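Local coordinates for pyridoxal phosphate homeostasis protein (Bifidobacterium adolescentis ATCC 15703, PDB 3CPG), which probably binds pyridoxal 5'-phosphate on a TIM-barrel scaffold and takes part in the homeostasis of that cofactor, at residues D19-A22 with R23-D27; E63-A66 with A67-A70; K149-R152 with R153-R157; H220-K223 with T224-I228; E251-A255 with E256-I260. All blocks are in the same frame, centred on the assembly; numbering follows the deposited sequence.

Contact 1: residues D19-A22 with R23-D27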
loop_
_atom_site.group_PDB
_atom_site.type_symbol
_atom_site.label_atom_id
_atom_site.label_comp_id
_atom_site.label_asym_id
_atom_site.label_seq_id
_atom_site.Cartn_x
_atom_site.Cartn_y
_atom_site.Cartn_z
ATOM N N ASP A 19 6.288 -27.697 3.377
ATOM C CA ASP A 19 4.930 -27.780 3.904
ATOM C C ASP A 19 4.698 -26.996 5.189
ATOM O O ASP A 19 3.695 -26.289 5.313
ATOM C CB ASP A 19 4.537 -29.242 4.134
ATOM C CG ASP A 19 4.428 -30.030 2.847
ATOM O OD1 ASP A 19 4.364 -29.408 1.764
ATOM O OD2 ASP A 19 4.392 -31.278 2.921
ATOM N N ALA A 20 5.613 -27.123 6.145
ATOM C CA ALA A 20 5.469 -26.426 7.419
ATOM C C ALA A 20 5.428 -24.916 7.229
ATOM O O ALA A 20 4.624 -24.230 7.865
ATOM C CB ALA A 20 6.605 -26.805 8.367
ATOM N N ARG A 21 6.291 -24.401 6.357
ATOM C CA ARG A 21 6.335 -22.964 6.087
ATOM C C ARG A 21 5.031 -22.507 5.436
ATOM O O ARG A 21 4.492 -21.452 5.775
ATOM C CB ARG A 21 7.505 -22.627 5.160
ATOM C CG ARG A 21 7.657 -21.136 4.876
ATOM C CD ARG A 21 8.126 -20.385 6.111
ATOM N NE ARG A 21 8.153 -18.942 5.886
ATOM C CZ ARG A 21 7.556 -18.056 6.678
ATOM N NH1 ARG A 21 6.887 -18.465 7.750
ATOM N NH2 ARG A 21 7.614 -16.764 6.387
ATOM N N ALA A 22 4.532 -23.298 4.492
ATOM C CA ALA A 22 3.286 -22.960 3.817
ATOM C C ALA A 22 2.152 -22.901 4.840
ATOM O O ALA A 22 1.265 -22.049 4.744
ATOM C CB ALA A 22 2.974 -23.989 2.741
ATOM N N ARG A 23 2.178 -23.805 5.818
ATOM C CA ARG A 23 1.145 -23.824 6.851
ATOM C C ARG A 23 1.229 -22.579 7.730
ATOM O O ARG A 23 0.205 -21.982 8.066
ATOM C CB ARG A 23 1.266 -25.074 7.737
ATOM C CG ARG A 23 0.915 -26.386 7.049
ATOM C CD ARG A 23 0.615 -27.485 8.070
ATOM N NE ARG A 23 1.766 -27.814 8.911
ATOM C CZ ARG A 23 2.763 -28.615 8.543
ATOM N NH1 ARG A 23 2.761 -29.179 7.344
ATOM N NH2 ARG A 23 3.766 -28.850 9.377
ATOM N N GLU A 24 2.447 -22.190 8.099
ATOM C CA GLU A 24 2.648 -21.013 8.940
ATOM C C GLU A 24 2.064 -19.773 8.272
ATOM O O GLU A 24 1.358 -18.990 8.900
ATOM C CB GLU A 24 4.138 -20.770 9.190
ATOM C CG GLU A 24 4.877 -21.914 9.869
ATOM C CD GLU A 24 6.333 -21.580 10.134
ATOM O OE1 GLU A 24 7.002 -21.055 9.217
ATOM O OE2 GLU A 24 6.814 -21.849 11.256
ATOM N N ILE A 25 2.380 -19.598 6.994
ATOM C CA ILE A 25 1.904 -18.444 6.241
ATOM C C ILE A 25 0.391 -18.477 6.062
ATOM O O ILE A 25 -0.277 -17.444 6.148
ATOM C CB ILE A 25 2.607 -18.377 4.867
ATOM C CG1 ILE A 25 4.104 -18.161 5.089
ATOM C CG2 ILE A 25 2.023 -17.247 4.007
ATOM C CD1 ILE A 25 4.928 -18.115 3.813
ATOM N N THR A 26 -0.153 -19.666 5.828
ATOM C CA THR A 26 -1.588 -19.808 5.642
ATOM C C THR A 26 -2.327 -19.430 6.923
ATOM O O THR A 26 -3.327 -18.709 6.880
ATOM C CB THR A 26 -1.949 -21.246 5.235
ATOM O OG1 THR A 26 -1.348 -21.547 3.968
ATOM C CG2 THR A 26 -3.456 -21.409 5.125
ATOM N N ASP A 27 -1.831 -19.907 8.061
ATOM C CA ASP A 27 -2.456 -19.598 9.341
ATOM C C ASP A 27 -2.285 -18.116 9.647
ATOM O O ASP A 27 -3.170 -17.487 10.230
ATOM C CB ASP A 27 -1.835 -20.430 10.467
ATOM C CG ASP A 27 -2.161 -21.906 10.352
ATOM O OD1 ASP A 27 -3.206 -22.243 9.761
ATOM O OD2 ASP A 27 -1.380 -22.731 10.871
#
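Arg21 and Glu24, three residues apart on helix 19-42, form a salt bridge in which Arg21 NH1 gives its hydrogen to Glu24 OE1 at 3.0 Å. The two groups meet crosswise, their planes 88° apart: the oxygen lies in the guanidinium plane, whereas the nitrogen reaches OE1 from above the carboxylate plane. Ile25, one residue further on, lays its CG1 over the centre of a guanidinium face, 3.8 Å from Arg21 CZ. With CG anti to the backbone N (chi1 -178°) and a bend at chi2 (70°), the arginine folds along the helix toward both partners. This is i to i+3 and i to i+4 pairing in the first turns of a helix, ahead of the first strand of the barrel. Ala22 O illustrates a second habit of helices, accepting Thr26 N at 3.0 Å and Thr26 OG1 at 2.8 Å from opposite faces of its plane. Arg23 bends back at chi3, and its guanidinium passes over Ala20 CA, with Arg23 CZ 3.7 Å from that carbon. In the next shell, Arg21 NH2 is held by the carboxylate of Glu63 and by the carbonyl O of Phe268, while Ile25 packs on Ala66 and Ala67 of helix 61-69.

Contact 2: residues E63-A66 with A67-A70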
loop_
_atom_site.group_PDB
_atom_site.type_symbol
_atom_site.label_atom_id
_atom_site.label_comp_id
_atom_site.label_asym_id
_atom_site.label_seq_id
_atom_site.Cartn_x
_atom_site.Cartn_y
_atom_site.Cartn_z
ATOM N N GLU A 63 6.929 -17.950 -0.752
ATOM C CA GLU A 63 6.277 -17.417 0.440
ATOM C C GLU A 63 5.107 -16.505 0.076
ATOM O O GLU A 63 4.015 -16.607 0.636
ATOM C CB GLU A 63 7.284 -16.622 1.278
ATOM C CG GLU A 63 8.335 -17.479 1.963
ATOM C CD GLU A 63 9.354 -16.649 2.726
ATOM O OE1 GLU A 63 10.190 -15.984 2.080
ATOM O OE2 GLU A 63 9.313 -16.657 3.975
ATOM N N ILE A 64 5.347 -15.595 -0.855
ATOM C CA ILE A 64 4.308 -14.660 -1.271
ATOM C C ILE A 64 3.109 -15.378 -1.875
ATOM O O ILE A 64 1.963 -15.035 -1.583
ATOM C CB ILE A 64 4.860 -13.643 -2.290
ATOM C CG1 ILE A 64 5.991 -12.844 -1.640
ATOM C CG2 ILE A 64 3.743 -12.715 -2.774
ATOM C CD1 ILE A 64 6.729 -11.930 -2.593
HETATM N N MSE A 65 3.362 -16.374 -2.717
HETATM C CA MSE A 65 2.265 -17.108 -3.329
HETATM C C MSE A 65 1.481 -17.924 -2.302
HETATM O O MSE A 65 0.284 -18.158 -2.470
HETATM C CB MSE A 65 2.789 -18.001 -4.459
HETATM C CG MSE A 65 3.334 -17.202 -5.665
HETATM SE SE MSE A 65 2.080 -15.885 -6.322
HETATM C CE MSE A 65 0.630 -17.046 -6.712
ATOM N N ALA A 66 2.145 -18.353 -1.235
ATOM C CA ALA A 66 1.445 -19.105 -0.201
ATOM C C ALA A 66 0.450 -18.140 0.441
ATOM O O ALA A 66 -0.664 -18.522 0.796
ATOM C CB ALA A 66 2.429 -19.637 0.846
ATOM N N ALA A 67 0.859 -16.879 0.584
ATOM C CA ALA A 67 -0.008 -15.865 1.177
ATOM C C ALA A 67 -1.194 -15.561 0.263
ATOM O O ALA A 67 -2.331 -15.440 0.721
ATOM C CB ALA A 67 0.785 -14.590 1.446
ATOM N N ILE A 68 -0.931 -15.430 -1.029
ATOM C CA ILE A 68 -2.003 -15.152 -1.975
ATOM C C ILE A 68 -2.963 -16.332 -2.027
ATOM O O ILE A 68 -4.177 -16.148 -2.041
ATOM C CB ILE A 68 -1.431 -14.842 -3.375
ATOM C CG1 ILE A 68 -0.852 -13.422 -3.365
ATOM C CG2 ILE A 68 -2.513 -14.984 -4.450
ATOM C CD1 ILE A 68 0.046 -13.097 -4.553
ATOM N N ASP A 69 -2.423 -17.548 -2.031
ATOM C CA ASP A 69 -3.277 -18.725 -2.068
ATOM C C ASP A 69 -4.146 -18.820 -0.819
ATOM O O ASP A 69 -5.223 -19.422 -0.850
ATOM C CB ASP A 69 -2.441 -20.001 -2.213
ATOM C CG ASP A 69 -1.923 -20.199 -3.626
ATOM O OD1 ASP A 69 -2.614 -19.771 -4.574
ATOM O OD2 ASP A 69 -0.839 -20.797 -3.789
ATOM N N ALA A 70 -3.679 -18.222 0.275
ATOM C CA ALA A 70 -4.417 -18.255 1.536
ATOM C C ALA A 70 -5.483 -17.171 1.645
ATOM O O ALA A 70 -6.243 -17.146 2.613
ATOM C CB ALA A 70 -3.456 -18.147 2.708
#
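Ile68 touches both Ile64 and Met65, a selenomethionine here, on the buried side of helix 61-69, and its side chain can be followed outward atom by atom. Ile68 CB sits 3.8 Å from Met65 O. Because CG1 stands anti to the carbonyl carbon (chi1 -76°), the longer branch turns back along the helix, and Ile68 CG1 comes to 3.7 Å from Ile64 O. At the tip, Ile68 CD1 meets two side chains of the preceding turn: Ile64 CG2 at 4.1 Å and Met65 SE at 3.9 Å. The selenium arrives there because the Met65 chain bends at both chi2 and chi3, curling over the isoleucine instead of running straight out. Beneath these apolar contacts run the helical hydrogen bonds: Asp69 N to Met65 O is 2.8 Å, and the bond from Ala70 N to Ala66 O is weak, with an N-H...O angle of 129°. The helix connects strands 51-55 and 75-77 in a beta-alpha-beta crossover. Ile64 and Met65 also pack on helix 80-96, and Ala70 on Val29 of helix 19-42. Polar ends find partners outside the two segments, Glu63 OE1 with Lys10 and Asp69 with Arg97. Chemically, the inward contact is therefore apolar, between branched carbons and the methionine side chain, whose selenium replaces the native sulfur, while the charges are paired with residues from elsewhere in the chain.

Contact 3: residues K149-R152 with R153-R157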
loop_
_atom_site.group_PDB
_atom_site.type_symbol
_atom_site.label_atom_id
_atom_site.label_comp_id
_atom_site.label_asym_id
_atom_site.label_seq_id
_atom_site.Cartn_x
_atom_site.Cartn_y
_atom_site.Cartn_z
ATOM N N LYS A 149 8.411 14.001 -10.805
ATOM C CA LYS A 149 9.379 13.095 -11.413
ATOM C C LYS A 149 8.687 11.832 -11.913
ATOM O O LYS A 149 9.019 11.312 -12.972
ATOM C CB LYS A 149 10.472 12.734 -10.407
ATOM C CG LYS A 149 11.324 13.917 -9.997
ATOM C CD LYS A 149 12.308 13.536 -8.908
ATOM C CE LYS A 149 13.091 14.753 -8.441
ATOM N NZ LYS A 149 14.064 14.389 -7.373
ATOM N N ILE A 150 7.721 11.339 -11.146
ATOM C CA ILE A 150 6.995 10.142 -11.553
ATOM C C ILE A 150 6.120 10.489 -12.753
ATOM O O ILE A 150 6.021 9.719 -13.709
ATOM C CB ILE A 150 6.130 9.605 -10.387
ATOM C CG1 ILE A 150 7.052 9.148 -9.251
ATOM C CG2 ILE A 150 5.232 8.465 -10.869
ATOM C CD1 ILE A 150 6.332 8.723 -7.982
ATOM N N SER A 151 5.504 11.664 -12.710
ATOM C CA SER A 151 4.646 12.117 -13.799
ATOM C C SER A 151 5.398 12.176 -15.134
ATOM O O SER A 151 4.929 11.657 -16.148
ATOM C CB SER A 151 4.076 13.502 -13.475
ATOM O OG SER A 151 3.402 14.052 -14.594
ATOM N N ARG A 152 6.563 12.812 -15.128
ATOM C CA ARG A 152 7.359 12.945 -16.348
ATOM C C ARG A 152 7.638 11.588 -16.982
ATOM O O ARG A 152 7.538 11.420 -18.199
ATOM C CB ARG A 152 8.693 13.625 -16.039
ATOM C CG ARG A 152 8.583 14.991 -15.401
ATOM C CD ARG A 152 9.975 15.513 -15.087
ATOM N NE ARG A 152 10.740 15.766 -16.302
ATOM C CZ ARG A 152 10.638 16.878 -17.025
ATOM N NH1 ARG A 152 9.805 17.837 -16.652
ATOM N NH2 ARG A 152 11.364 17.029 -18.120
ATOM N N ARG A 153 7.993 10.622 -16.144
ATOM C CA ARG A 153 8.313 9.280 -16.605
ATOM C C ARG A 153 7.092 8.473 -17.044
ATOM O O ARG A 153 7.170 7.698 -17.999
ATOM C CB ARG A 153 9.108 8.561 -15.510
ATOM C CG ARG A 153 10.488 9.202 -15.319
ATOM C CD ARG A 153 11.197 8.786 -14.037
ATOM N NE ARG A 153 12.560 9.317 -13.990
ATOM C CZ ARG A 153 12.881 10.592 -13.777
ATOM N NH1 ARG A 153 11.938 11.503 -13.577
ATOM N NH2 ARG A 153 14.157 10.958 -13.769
ATOM N N ALA A 154 5.965 8.660 -16.365
ATOM C CA ALA A 154 4.748 7.943 -16.737
ATOM C C ALA A 154 4.251 8.470 -18.085
ATOM O O ALA A 154 3.894 7.698 -18.978
ATOM C CB ALA A 154 3.676 8.131 -15.666
ATOM N N VAL A 155 4.247 9.791 -18.237
ATOM C CA VAL A 155 3.798 10.405 -19.483
ATOM C C VAL A 155 4.656 9.920 -20.648
ATOM O O VAL A 155 4.137 9.545 -21.697
ATOM C CB VAL A 155 3.867 11.949 -19.406
ATOM C CG1 VAL A 155 3.622 12.560 -20.788
ATOM C CG2 VAL A 155 2.824 12.464 -18.420
ATOM N N ALA A 156 5.970 9.919 -20.452
ATOM C CA ALA A 156 6.894 9.482 -21.491
ATOM C C ALA A 156 6.661 8.018 -21.854
ATOM O O ALA A 156 6.824 7.629 -23.007
ATOM C CB ALA A 156 8.340 9.687 -21.028
ATOM N N ARG A 157 6.271 7.215 -20.866
ATOM C CA ARG A 157 6.025 5.795 -21.090
ATOM C C ARG A 157 4.649 5.557 -21.706
ATOM O O ARG A 157 4.371 4.476 -22.221
ATOM C CB ARG A 157 6.144 5.024 -19.772
ATOM C CG ARG A 157 6.153 3.515 -19.933
ATOM C CD ARG A 157 6.341 2.807 -18.595
ATOM N NE ARG A 157 6.340 1.355 -18.747
ATOM C CZ ARG A 157 7.304 0.660 -19.344
ATOM N NH1 ARG A 157 8.366 1.276 -19.846
ATOM N NH2 ARG A 157 7.193 -0.655 -19.459
#
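Lys149 O takes two hydrogen bonds from Arg153, one from the backbone and one from the side chain. The main-chain bond is weak, Arg153 N standing 3.4 Å from Lys149 O, while the guanidinium makes the shorter one, Arg153 NH1 to Lys149 O at 3.0 Å. The carbonyl oxygen lies at the edge of the guanidinium, in its plane, but NH1 reaches it well to one side, with a C=O...N angle of 114°. The arginine gets there with CG anti to its carbonyl carbon (chi1 -67°) and the chain extended from CG to NE, running back past Lys149 O; Arg153 CG and CD each pass within van der Waals distance of that oxygen.

The following carbonyls are served in the ordinary helical manner. Ile150 O accepts Ala154 N, and Ser151 O accepts Val155 N at 2.9 Å in a nearly straight bond of 171°. Val155 CG2 also lies 3.2 Å from Ser151 O, and Arg152 O receives Ala156 N. Among the side chains, Ser151 OG is hydrogen-bonded to Asp194 O, and Lys149 NZ to Ser125 OG. Ile150 takes the apolar side of this helix, 144-157, against Ile138 and Val141 of strand 137-141; the helix leads on to strand 161-166 in a beta-alpha-beta unit of the barrel. The bonding at Lys149 O is consistent with the side-chain bond making up for the weak main-chain one, and the positive group probably adds some electrostatic gain near a carbonyl dipole.

Contact 4: residues H220-K223 with T224-I228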
loop_
_atom_site.group_PDB
_atom_site.type_symbol
_atom_site.label_atom_id
_atom_site.label_comp_id
_atom_site.label_asym_id
_atom_site.label_seq_id
_atom_site.Cartn_x
_atom_site.Cartn_y
_atom_site.Cartn_z
ATOM N N HIS A 220 -6.104 12.148 11.722
ATOM C CA HIS A 220 -5.684 13.276 10.909
ATOM C C HIS A 220 -5.648 12.886 9.437
ATOM O O HIS A 220 -6.088 13.651 8.581
ATOM C CB HIS A 220 -4.312 13.774 11.366
ATOM C CG HIS A 220 -3.767 14.890 10.531
ATOM N ND1 HIS A 220 -3.172 14.679 9.305
ATOM C CD2 HIS A 220 -3.735 16.228 10.741
ATOM C CE1 HIS A 220 -2.797 15.840 8.796
ATOM N NE2 HIS A 220 -3.126 16.795 9.647
ATOM N N LEU A 221 -5.144 11.689 9.143
ATOM C CA LEU A 221 -5.078 11.233 7.758
ATOM C C LEU A 221 -6.480 11.108 7.164
ATOM O O LEU A 221 -6.714 11.508 6.027
ATOM C CB LEU A 221 -4.362 9.879 7.660
ATOM C CG LEU A 221 -3.811 9.590 6.261
ATOM C CD1 LEU A 221 -2.659 10.541 5.965
ATOM C CD2 LEU A 221 -3.336 8.140 6.178
ATOM N N ARG A 222 -7.411 10.552 7.934
ATOM C CA ARG A 222 -8.780 10.394 7.456
ATOM C C ARG A 222 -9.426 11.749 7.157
ATOM O O ARG A 222 -10.055 11.926 6.115
ATOM C CB ARG A 222 -9.643 9.653 8.481
ATOM C CG ARG A 222 -11.068 9.428 7.985
ATOM C CD ARG A 222 -12.006 8.906 9.059
ATOM N NE ARG A 222 -12.314 9.915 10.068
ATOM C CZ ARG A 222 -11.802 9.928 11.293
ATOM N NH1 ARG A 222 -10.952 8.978 11.674
ATOM N NH2 ARG A 222 -12.144 10.893 12.139
ATOM N N LYS A 223 -9.280 12.697 8.077
ATOM C CA LYS A 223 -9.862 14.024 7.881
ATOM C C LYS A 223 -9.257 14.712 6.665
ATOM O O LYS A 223 -9.955 15.383 5.906
ATOM C CB LYS A 223 -9.646 14.894 9.122
ATOM C CG LYS A 223 -10.435 14.437 10.335
ATOM C CD LYS A 223 -10.221 15.376 11.509
ATOM C CE LYS A 223 -11.009 14.916 12.723
ATOM N NZ LYS A 223 -10.835 15.853 13.872
ATOM N N THR A 224 -7.949 14.551 6.494
ATOM C CA THR A 224 -7.253 15.149 5.362
ATOM C C THR A 224 -7.810 14.561 4.069
ATOM O O THR A 224 -8.079 15.283 3.113
ATOM C CB THR A 224 -5.739 14.885 5.453
ATOM O OG1 THR A 224 -5.210 15.564 6.599
ATOM C CG2 THR A 224 -5.025 15.378 4.196
ATOM N N ARG A 225 -7.981 13.245 4.050
ATOM C CA ARG A 225 -8.537 12.551 2.895
ATOM C C ARG A 225 -9.925 13.133 2.590
ATOM O O ARG A 225 -10.251 13.430 1.438
ATOM C CB ARG A 225 -8.631 11.049 3.210
ATOM C CG ARG A 225 -9.118 10.129 2.081
ATOM C CD ARG A 225 -10.635 10.139 1.916
ATOM N NE ARG A 225 -11.363 9.913 3.166
ATOM C CZ ARG A 225 -11.638 8.724 3.699
ATOM N NH1 ARG A 225 -11.248 7.606 3.103
ATOM N NH2 ARG A 225 -12.322 8.658 4.836
ATOM N N ASP A 226 -10.736 13.308 3.630
ATOM C CA ASP A 226 -12.078 13.848 3.438
ATOM C C ASP A 226 -12.073 15.244 2.822
ATOM O O ASP A 226 -12.880 15.541 1.938
ATOM C CB ASP A 226 -12.843 13.883 4.765
ATOM C CG ASP A 226 -13.159 12.500 5.296
ATOM O OD1 ASP A 226 -13.123 11.530 4.508
ATOM O OD2 ASP A 226 -13.461 12.384 6.501
ATOM N N LEU A 227 -11.170 16.102 3.291
ATOM C CA LEU A 227 -11.081 17.461 2.769
ATOM C C LEU A 227 -10.652 17.464 1.303
ATOM O O LEU A 227 -11.188 18.219 0.494
ATOM C CB LEU A 227 -10.107 18.298 3.613
ATOM C CG LEU A 227 -10.605 18.679 5.014
ATOM C CD1 LEU A 227 -9.541 19.464 5.769
ATOM C CD2 LEU A 227 -11.878 19.502 4.879
ATOM N N ILE A 228 -9.694 16.612 0.952
ATOM C CA ILE A 228 -9.238 16.550 -0.436
ATOM C C ILE A 228 -10.387 16.148 -1.363
ATOM O O ILE A 228 -10.569 16.731 -2.434
ATOM C CB ILE A 228 -8.084 15.540 -0.604
ATOM C CG1 ILE A 228 -6.879 15.994 0.220
ATOM C CG2 ILE A 228 -7.712 15.417 -2.084
ATOM C CD1 ILE A 228 -5.778 14.941 0.329
#
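Thr224 folds its hydroxyl back onto the preceding turn, where His220 O accepts both Thr224 OG1 and Thr224 N at 2.9 Å each. The two donors come from opposite faces of the carbonyl plane, OG1 from above it. OG1 stands anti to its own carbonyl carbon (chi1 -65°), a setting that turns it toward His220 and leaves it 3.3 Å from His220 CE1 as well. The imidazole has its own partner, His220 ND1 bonding to Glu169. This is the close-packed side: Thr224 is buried against Leu201 and Ala183, and Leu221 lies against Leu201 and Leu242.

Arg222 and Asp226 are looser: they run side by side, yet Arg222 NE remains 4.5 Å from Asp226 OD2, beyond a salt bridge, and Arg222 NH1 pairs with Glu256 instead. Lys223, exposed, extends its chain outward. Between sequence neighbours the grip is tight again, Arg225 NE and NH2 both meeting Asp226 OD1 side-on in a salt bridge, NE at 2.7 Å. Both arginine chains also touch Leu242. A helix packed on the sheet through residues such as Leu221 and Thr224, with Lys223 on the outside, belongs to the outer layer of a TIM barrel, here helix 211-231 crossing from strand 196-202 to strand 241-243.

Contact 5: residues E251-A255 with E256-I260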
loop_
_atom_site.group_PDB
_atom_site.type_symbol
_atom_site.label_atom_id
_atom_site.label_comp_id
_atom_site.label_asym_id
_atom_site.label_seq_id
_atom_site.Cartn_x
_atom_site.Cartn_y
_atom_site.Cartn_z
ATOM N N GLU A 251 -5.803 -2.649 14.480
ATOM C CA GLU A 251 -7.111 -2.482 15.111
ATOM C C GLU A 251 -7.440 -0.991 15.233
ATOM O O GLU A 251 -8.548 -0.562 14.919
ATOM C CB GLU A 251 -7.132 -3.119 16.507
ATOM C CG GLU A 251 -7.359 -4.627 16.550
ATOM C CD GLU A 251 -6.203 -5.428 15.989
ATOM O OE1 GLU A 251 -5.058 -4.926 16.001
ATOM O OE2 GLU A 251 -6.443 -6.574 15.557
ATOM N N LEU A 252 -6.470 -0.202 15.686
ATOM C CA LEU A 252 -6.669 1.236 15.843
ATOM C C LEU A 252 -6.859 1.919 14.487
ATOM O O LEU A 252 -7.688 2.817 14.336
ATOM C CB LEU A 252 -5.470 1.855 16.567
ATOM C CG LEU A 252 -5.213 1.379 18.000
ATOM C CD1 LEU A 252 -3.873 1.909 18.484
ATOM C CD2 LEU A 252 -6.341 1.848 18.908
ATOM N N ALA A 253 -6.087 1.487 13.499
ATOM C CA ALA A 253 -6.185 2.062 12.164
ATOM C C ALA A 253 -7.581 1.825 11.611
ATOM O O ALA A 253 -8.199 2.723 11.047
ATOM C CB ALA A 253 -5.148 1.427 11.239
ATOM N N ILE A 254 -8.079 0.609 11.779
ATOM C CA ILE A 254 -9.401 0.282 11.273
ATOM C C ILE A 254 -10.483 1.068 12.014
ATOM O O ILE A 254 -11.469 1.494 11.411
ATOM C CB ILE A 254 -9.644 -1.239 11.351
ATOM C CG1 ILE A 254 -8.675 -1.943 10.391
ATOM C CG2 ILE A 254 -11.085 -1.568 10.984
ATOM C CD1 ILE A 254 -8.681 -3.449 10.471
ATOM N N ALA A 255 -10.289 1.283 13.312
ATOM C CA ALA A 255 -11.251 2.057 14.088
ATOM C C ALA A 255 -11.296 3.489 13.559
ATOM O O ALA A 255 -12.334 4.153 13.632
ATOM C CB ALA A 255 -10.861 2.062 15.569
ATOM N N GLU A 256 -10.171 3.964 13.024
ATOM C CA GLU A 256 -10.091 5.324 12.499
ATOM C C GLU A 256 -10.360 5.457 10.996
ATOM O O GLU A 256 -10.094 6.503 10.406
ATOM C CB GLU A 256 -8.731 5.945 12.838
ATOM C CG GLU A 256 -8.497 6.225 14.330
ATOM C CD GLU A 256 -9.548 7.139 14.949
ATOM O OE1 GLU A 256 -10.025 8.069 14.262
ATOM O OE2 GLU A 256 -9.885 6.936 16.137
ATOM N N GLY A 257 -10.866 4.396 10.373
ATOM C CA GLY A 257 -11.203 4.470 8.957
ATOM C C GLY A 257 -10.285 3.893 7.891
ATOM O O GLY A 257 -10.530 4.094 6.700
ATOM N N SER A 258 -9.242 3.174 8.287
ATOM C CA SER A 258 -8.330 2.597 7.304
ATOM C C SER A 258 -9.060 1.766 6.253
ATOM O O SER A 258 -10.021 1.067 6.571
ATOM C CB SER A 258 -7.297 1.715 8.004
ATOM O OG SER A 258 -6.499 1.036 7.050
ATOM N N THR A 259 -8.612 1.849 5.001
ATOM C CA THR A 259 -9.221 1.059 3.933
ATOM C C THR A 259 -8.207 0.048 3.422
ATOM O O THR A 259 -8.549 -0.864 2.673
ATOM C CB THR A 259 -9.693 1.925 2.753
ATOM O OG1 THR A 259 -8.561 2.517 2.102
ATOM C CG2 THR A 259 -10.641 3.009 3.246
ATOM N N ILE A 260 -6.955 0.228 3.830
ATOM C CA ILE A 260 -5.873 -0.678 3.457
ATOM C C ILE A 260 -4.906 -0.799 4.626
ATOM O O ILE A 260 -4.365 0.199 5.091
ATOM C CB ILE A 260 -5.043 -0.173 2.252
ATOM C CG1 ILE A 260 -5.907 -0.084 0.998
ATOM C CG2 ILE A 260 -3.863 -1.128 2.008
ATOM C CD1 ILE A 260 -5.155 0.465 -0.205
#
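Ala253 O is gripped by two backbone N-H groups from beyond the end of helix 250-255: Ser258 N at 3.0 Å, in a fairly straight bond of 163°, and Glu256 N, weakly, at 3.1 Å. Glu256 N also bonds to Leu252 O at 3.0 Å, so that one N-H is shared between two carbonyls. The next bond, from Gly257 N to Ile254 O at 3.1 Å, meets the oxygen from well above its carbonyl plane. Ser258 N to Ala253 O and Gly257 N to Ile254 O together define a Schellman motif. Gly257, at a positive phi of 101°, is its C-prime residue; having no side chain, it avoids the carbonyl oxygen before it.

After this reversal Ser258 turns its CB toward the helix, and Ser258 CB packs on Ala253 CB at 3.9 Å. A chi1 of 174° swings the hydroxyl beside the carbonyl carbon, toward Met244 O, its main partner. Glu256 keeps CB and CG close to the last turn, Glu256 CG lying 3.5 Å from Leu252 O, and a bend at chi2 carries its carboxylate outward, where OE2 forms a salt bridge with Arg215.

The turn leads the chain from helix 250-255 into strand 260-263. Leu252 and Glu256 face helix 211-231, and Arg45 reaches the carbonyls of Ile254 and Ser258. Beyond the turn Thr259 and Ile260 make backbone bonds with Leu242, and strand 260-263 pairs parallel with strand 51-55, closing the barrel.

Overall arrangement
The five contacts are spaced round one barrel and fall into two touching pairs and a lone member. Contacts 1 and 2, with centres 9 Å apart, are tied by the salt bridge from Arg21 NH2 to Glu63 OE2 at 3.0 Å and by Ile25 packing on helix 61-69. Contacts 4 and 5, 13 Å between centres, are joined by Arg222 NH1 and Glu256 OE1 at 2.9 Å. Contact 3 stands apart, its centre about 40 Å from that of contact 1, across the chain's centre. The first pair lies nearer Lys57, the predicted attachment point of pyridoxal phosphate, unmodified here: the Lys57 side chain is about 8 Å from that of Ile64 and about 11 Å from that of Arg21.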